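Local atomic coordinates of host Factor for Q beta (Staphylococcus aureus, PDB entry 1KQ1), a protein that binds RNA as a ring-shaped hexamer of the Sm-like family and acts as a pleiotropic regulator of translation. Residues N6-A11 against I55-I60; K10-F15 against E37-Y42. One frame throughout, in Å; residues are numbered along the deposited sequence.

In the fold
Both contacts join helix 7-17 to the body of the Sm fold, a bent five-stranded antiparallel sheet and its connecting turns, with centres about 7 Å apart. Contact 1 is buried and almost purely polar: the first turn of the helix meets the 3-10 turn between strands 51-56 and 60-65 through long side chains, and a neighbouring subunit shares in the bonding. Contact 2, one turn further along the helix, is only partly buried; it lays a leucine over a tyrosine ring at the end of strand 31-39 and adds one hydrogen bond from the tyrosine hydroxyl at the margin. They touch where the Asp-9 carboxylate nears CE1 of Tyr-39 and where Lys-57 meets the backbone of segment 37-42.

Contact 1 (N6-A11 against I55-I60); sequences NIQDKA and IYKHAI
Gln-8 and Lys-57 reach for each other from opposite directions and meet at their polar ends, Lys-57 NZ giving a hydrogen bond to Gln-8 OE1 over 2.8 Å. The ammonium group does not lie on a lone pair; it sits 46° out of the carbonyl plane, with a C=O...N angle of 134°. OE1 also accepts from the hydroxyl of Tyr-56 of a second subunit, so this one oxygen is gripped from its own chain and a neighbour. Length suits both residues to the task, since their CA atoms stand 11.7 Å apart. Gln-8 bridges its share with CG anti to the backbone N (chi1 177°) and a straight chain beyond, and Lys-57 is equally extended. In the Sm fold the N-terminal helix stacks on the open barrel formed by a strongly bent antiparallel sheet, and here it is tied to the 3-10 turn 57-59 joining the last two strands. A water links Lys-57 NZ, by a weak bond, to Asp-9 OD2, and NZ has a further weak bond to Asp-40 O. Asp-9 OD2 is 4.6 Å from Lys-57 NZ, too far for a salt bridge, though its negative charge may still favour the buried ammonium. Asp-9 is positioned by the N-cap, which suits asparagine: Asn-6 OD1 accepts from Asp-9 N (2.9 Å) while its ND2 donates to Asp-9 OD1 (2.8 Å).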
loop_
_atom_site.group_PDB
_atom_site.type_symbol
_atom_site.label_atom_id
_atom_site.label_comp_id
_atom_site.label_asym_id
_atom_site.label_seq_id
_atom_site.Cartn_x
_atom_site.Cartn_y
_atom_site.Cartn_z
ATOM N N ASN C 6 18.240 -2.746 -16.292
ATOM C CA ASN C 6 17.501 -1.723 -15.562
ATOM C C ASN C 6 16.739 -0.862 -16.543
ATOM O O ASN C 6 17.203 0.184 -17.004
ATOM C CB ASN C 6 18.510 -0.908 -14.774
ATOM C CG ASN C 6 17.884 0.206 -13.962
ATOM O OD1 ASN C 6 16.676 0.476 -14.040
ATOM N ND2 ASN C 6 18.707 0.865 -13.176
ATOM N N ILE C 7 15.526 -1.295 -16.845
ATOM C CA ILE C 7 14.760 -0.550 -17.806
ATOM C C ILE C 7 14.091 0.666 -17.194
ATOM O O ILE C 7 13.730 1.607 -17.913
ATOM C CB ILE C 7 13.705 -1.448 -18.529
ATOM C CG1 ILE C 7 12.586 -1.837 -17.570
ATOM C CG2 ILE C 7 14.404 -2.721 -19.129
ATOM C CD1 ILE C 7 11.422 -2.457 -18.313
ATOM N N GLN C 8 13.933 0.661 -15.876
ATOM C CA GLN C 8 13.312 1.813 -15.221
ATOM C C GLN C 8 14.181 3.065 -15.304
ATOM O O GLN C 8 13.727 4.144 -15.681
ATOM C CB GLN C 8 13.008 1.497 -13.758
ATOM C CG GLN C 8 12.430 2.687 -12.992
ATOM C CD GLN C 8 12.239 2.481 -11.473
ATOM O OE1 GLN C 8 11.856 3.433 -10.758
ATOM N NE2 GLN C 8 12.469 1.259 -10.980
ATOM N N ASP C 9 15.454 2.948 -14.937
ATOM C CA ASP C 9 16.283 4.114 -15.008
ATOM C C ASP C 9 16.595 4.517 -16.431
ATOM O O ASP C 9 16.832 5.671 -16.691
ATOM C CB ASP C 9 17.557 3.903 -14.208
ATOM C CG ASP C 9 17.296 3.977 -12.733
ATOM O OD1 ASP C 9 17.888 3.218 -11.977
ATOM O OD2 ASP C 9 16.462 4.810 -12.318
ATOM N N LYS C 10 16.655 3.559 -17.337
ATOM C CA LYS C 10 16.860 3.922 -18.726
ATOM C C LYS C 10 15.699 4.825 -19.166
ATOM O O LYS C 10 15.917 5.849 -19.803
ATOM C CB LYS C 10 16.920 2.672 -19.602
ATOM C CG LYS C 10 17.068 3.010 -21.099
ATOM C CD LYS C 10 17.307 1.781 -21.977
ATOM C CE LYS C 10 17.531 2.176 -23.447
ATOM N NZ LYS C 10 16.289 2.667 -24.110
ATOM N N ALA C 11 14.470 4.462 -18.778
ATOM C CA ALA C 11 13.319 5.261 -19.188
ATOM C C ALA C 11 13.309 6.607 -18.500
ATOM O O ALA C 11 13.132 7.643 -19.149
ATOM C CB ALA C 11 12.018 4.516 -18.895
ATOM N N ILE C 55 6.925 13.846 -5.900
ATOM C CA ILE C 55 6.102 12.619 -5.844
ATOM C C ILE C 55 6.850 11.454 -5.285
ATOM O O ILE C 55 8.023 11.209 -5.638
ATOM C CB ILE C 55 5.649 12.261 -7.281
ATOM C CG1 ILE C 55 4.858 13.419 -7.915
ATOM C CG2 ILE C 55 4.815 11.027 -7.259
ATOM C CD1 ILE C 55 4.670 13.220 -9.478
ATOM N N TYR C 56 6.217 10.729 -4.367
ATOM C CA TYR C 56 6.875 9.534 -3.886
ATOM C C TYR C 56 6.675 8.370 -4.859
ATOM O O TYR C 56 5.545 8.074 -5.299
ATOM C CB TYR C 56 6.354 9.080 -2.494
ATOM C CG TYR C 56 6.882 9.877 -1.342
ATOM C CD1 TYR C 56 8.224 9.820 -0.985
ATOM C CD2 TYR C 56 6.028 10.703 -0.618
ATOM C CE1 TYR C 56 8.700 10.595 0.065
ATOM C CE2 TYR C 56 6.502 11.469 0.455
ATOM C CZ TYR C 56 7.843 11.403 0.769
ATOM O OH TYR C 56 8.336 12.203 1.782
ATOM N N LYS C 57 7.787 7.693 -5.210
ATOM C CA LYS C 57 7.637 6.551 -6.090
ATOM C C LYS C 57 6.689 5.497 -5.513
ATOM O O LYS C 57 6.027 4.759 -6.256
ATOM C CB LYS C 57 9.009 5.893 -6.382
ATOM C CG LYS C 57 9.834 6.562 -7.473
ATOM C CD LYS C 57 11.085 5.698 -7.741
ATOM C CE LYS C 57 11.908 6.197 -8.941
ATOM N NZ LYS C 57 13.185 5.369 -9.175
ATOM N N HIS C 58 6.606 5.402 -4.175
ATOM C CA HIS C 58 5.714 4.406 -3.613
ATOM C C HIS C 58 4.258 4.664 -3.970
ATOM O O HIS C 58 3.432 3.741 -3.881
ATOM C CB HIS C 58 5.894 4.266 -2.070
ATOM C CG HIS C 58 5.558 5.496 -1.270
ATOM N ND1 HIS C 58 6.437 6.018 -0.340
ATOM C CD2 HIS C 58 4.429 6.244 -1.183
ATOM C CE1 HIS C 58 5.872 7.043 0.277
ATOM N NE2 HIS C 58 4.652 7.208 -0.215
ATOM N N ALA C 59 3.941 5.897 -4.384
ATOM C CA ALA C 59 2.571 6.221 -4.759
ATOM C C ALA C 59 2.317 6.158 -6.256
ATOM O O ALA C 59 1.183 6.394 -6.713
ATOM C CB ALA C 59 2.197 7.615 -4.229
ATOM N N ILE C 60 3.376 5.920 -7.040
ATOM C CA ILE C 60 3.194 5.856 -8.488
ATOM C C ILE C 60 2.821 4.485 -8.986
ATOM O O ILE C 60 3.339 3.458 -8.514
ATOM C CB ILE C 60 4.496 6.310 -9.199
ATOM C CG1 ILE C 60 4.804 7.760 -8.817
ATOM C CG2 ILE C 60 4.353 6.114 -10.749
ATOM C CD1 ILE C 60 6.193 8.200 -9.322
HETATM O O HOH W 1 16.029 5.427 -9.955
#

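Contact 2 (K10-F15 against E37-Y42); sequences KALENF and EEYDKY
Tyr-39 is met in two different ways by consecutive helix residues: Leu-12 lies over a face of its ring and Glu-13 takes its hydroxyl at the edge. Leu-12 CB stands 3.8 Å from the ring centroid and 16° off the normal, a CH-pi contact made by the methylene at the root of the side chain, and CD1 continues over the same face, toward the Tyr-39 CD1 side. Leucine fits here because it is apolar throughout, and it also packs on Ile-36 and Tyr-63 of the sheet beneath the helix. The ring gets there because Tyr-39 CG stands between the backbone N and the carbonyl carbon (chi1 69°), at the last residue of strand 31-39. The Glu-13 side chain crosses that of Tyr-39 at about a right angle, bent at chi2 (61°), and OE2 accepts from Tyr-39 OH at 3.0 Å through the anti lone pair. Beyond the strand comes an Asx turn, Asp-40 OD1 accepting from Tyr-42 N at 2.7 Å. Tyrosine thus serves a boundary between core and surface: its ring joins the apolar packing under the helix, and its hydroxyl meets a carboxylate at the partly exposed margin, a bond that should restrain both side chains.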
loop_
_atom_site.group_PDB
_atom_site.type_symbol
_atom_site.label_atom_id
_atom_site.label_comp_id
_atom_site.label_asym_id
_atom_site.label_seq_id
_atom_site.Cartn_x
_atom_site.Cartn_y
_atom_site.Cartn_z
ATOM N N LYS C 10 16.655 3.559 -17.337
ATOM C CA LYS C 10 16.860 3.922 -18.726
ATOM C C LYS C 10 15.699 4.825 -19.166
ATOM O O LYS C 10 15.917 5.849 -19.803
ATOM C CB LYS C 10 16.920 2.672 -19.602
ATOM C CG LYS C 10 17.068 3.010 -21.099
ATOM C CD LYS C 10 17.307 1.781 -21.977
ATOM C CE LYS C 10 17.531 2.176 -23.447
ATOM N NZ LYS C 10 16.289 2.667 -24.110
ATOM N N ALA C 11 14.470 4.462 -18.778
ATOM C CA ALA C 11 13.319 5.261 -19.188
ATOM C C ALA C 11 13.309 6.607 -18.500
ATOM O O ALA C 11 13.132 7.643 -19.149
ATOM C CB ALA C 11 12.018 4.516 -18.895
ATOM N N LEU C 12 13.521 6.642 -17.185
ATOM C CA LEU C 12 13.477 7.904 -16.474
ATOM C C LEU C 12 14.544 8.866 -16.868
ATOM O O LEU C 12 14.326 10.075 -16.924
ATOM C CB LEU C 12 13.521 7.705 -14.936
ATOM C CG LEU C 12 12.374 6.830 -14.418
ATOM C CD1 LEU C 12 12.511 6.604 -12.925
ATOM C CD2 LEU C 12 11.026 7.475 -14.742
ATOM N N GLU C 13 15.728 8.330 -17.161
ATOM C CA GLU C 13 16.855 9.175 -17.586
ATOM C C GLU C 13 16.599 9.812 -18.977
ATOM O O GLU C 13 16.962 10.968 -19.215
ATOM C CB GLU C 13 18.136 8.314 -17.575
ATOM C CG GLU C 13 19.393 9.116 -17.821
ATOM C CD GLU C 13 19.669 10.197 -16.790
ATOM O OE1 GLU C 13 20.437 11.124 -17.128
ATOM O OE2 GLU C 13 19.160 10.131 -15.649
ATOM N N ASN C 14 15.962 9.054 -19.847
ATOM C CA ASN C 14 15.593 9.581 -21.165
ATOM C C ASN C 14 14.488 10.626 -21.000
ATOM O O ASN C 14 14.536 11.670 -21.643
ATOM C CB ASN C 14 15.093 8.475 -22.054
ATOM C CG ASN C 14 16.225 7.738 -22.756
ATOM O OD1 ASN C 14 17.169 8.363 -23.250
ATOM N ND2 ASN C 14 16.124 6.417 -22.822
ATOM N N PHE C 15 13.492 10.355 -20.141
ATOM C CA PHE C 15 12.436 11.341 -19.933
ATOM C C PHE C 15 13.035 12.638 -19.446
ATOM O O PHE C 15 12.624 13.711 -19.877
ATOM C CB PHE C 15 11.404 10.886 -18.848
ATOM C CG PHE C 15 10.578 9.693 -19.212
ATOM C CD1 PHE C 15 10.364 9.327 -20.538
ATOM C CD2 PHE C 15 9.995 8.924 -18.201
ATOM C CE1 PHE C 15 9.588 8.208 -20.851
ATOM C CE2 PHE C 15 9.227 7.813 -18.499
ATOM C CZ PHE C 15 9.013 7.444 -19.816
ATOM N N GLU C 37 12.130 16.606 -13.791
ATOM C CA GLU C 37 13.329 17.422 -13.649
ATOM C C GLU C 37 14.445 16.664 -12.986
ATOM O O GLU C 37 15.623 16.826 -13.348
ATOM C CB GLU C 37 13.034 18.676 -12.836
ATOM C CG GLU C 37 12.030 19.585 -13.502
ATOM C CD GLU C 37 12.471 20.010 -14.890
ATOM O OE1 GLU C 37 13.699 20.073 -15.124
ATOM O OE2 GLU C 37 11.595 20.283 -15.739
ATOM N N GLU C 38 14.104 15.853 -11.993
ATOM C CA GLU C 38 15.089 15.059 -11.293
ATOM C C GLU C 38 14.350 13.916 -10.643
ATOM O O GLU C 38 13.131 13.972 -10.503
ATOM C CB GLU C 38 15.741 15.880 -10.181
ATOM C CG GLU C 38 16.239 17.237 -10.585
ATOM C CD GLU C 38 16.742 18.018 -9.399
ATOM O OE1 GLU C 38 17.612 17.490 -8.665
ATOM O OE2 GLU C 38 16.268 19.158 -9.203
ATOM N N TYR C 39 15.092 12.892 -10.238
ATOM C CA TYR C 39 14.484 11.753 -9.554
ATOM C C TYR C 39 15.572 10.985 -8.829
ATOM O O TYR C 39 16.768 11.139 -9.127
ATOM C CB TYR C 39 13.788 10.845 -10.583
ATOM C CG TYR C 39 14.743 10.114 -11.518
ATOM C CD1 TYR C 39 15.345 8.923 -11.130
ATOM C CD2 TYR C 39 15.115 10.665 -12.752
ATOM C CE1 TYR C 39 16.293 8.292 -11.918
ATOM C CE2 TYR C 39 16.087 10.020 -13.551
ATOM C CZ TYR C 39 16.660 8.844 -13.126
ATOM O OH TYR C 39 17.605 8.176 -13.923
ATOM N N ASP C 40 15.179 10.183 -7.843
ATOM C CA ASP C 40 16.145 9.321 -7.183
ATOM C C ASP C 40 15.408 8.067 -6.728
ATOM O O ASP C 40 14.294 7.807 -7.205
ATOM C CB ASP C 40 16.864 10.033 -6.026
ATOM C CG ASP C 40 15.940 10.428 -4.862
ATOM O OD1 ASP C 40 14.801 9.895 -4.727
ATOM O OD2 ASP C 40 16.376 11.280 -4.047
ATOM N N LYS C 41 15.990 7.287 -5.821
ATOM C CA LYS C 41 15.320 6.053 -5.439
ATOM C C LYS C 41 13.980 6.244 -4.762
ATOM O O LYS C 41 13.193 5.311 -4.737
ATOM C CB LYS C 41 16.193 5.206 -4.511
ATOM C CG LYS C 41 15.484 3.956 -4.029
ATOM C CD LYS C 41 15.068 3.079 -5.199
ATOM C CE LYS C 41 13.864 2.233 -4.839
ATOM N NZ LYS C 41 12.593 2.959 -5.109
ATOM N N TYR C 42 13.705 7.422 -4.246
ATOM C CA TYR C 42 12.442 7.558 -3.518
ATOM C C TYR C 42 11.466 8.541 -4.089
ATOM O O TYR C 42 10.250 8.387 -3.874
ATOM C CB TYR C 42 12.707 7.972 -2.074
ATOM C CG TYR C 42 13.474 6.948 -1.304
ATOM C CD1 TYR C 42 13.025 5.631 -1.241
ATOM C CD2 TYR C 42 14.660 7.279 -0.662
ATOM C CE1 TYR C 42 13.741 4.657 -0.559
ATOM C CE2 TYR C 42 15.391 6.306 0.029
ATOM C CZ TYR C 42 14.922 4.997 0.072
ATOM O OH TYR C 42 15.634 4.020 0.743
#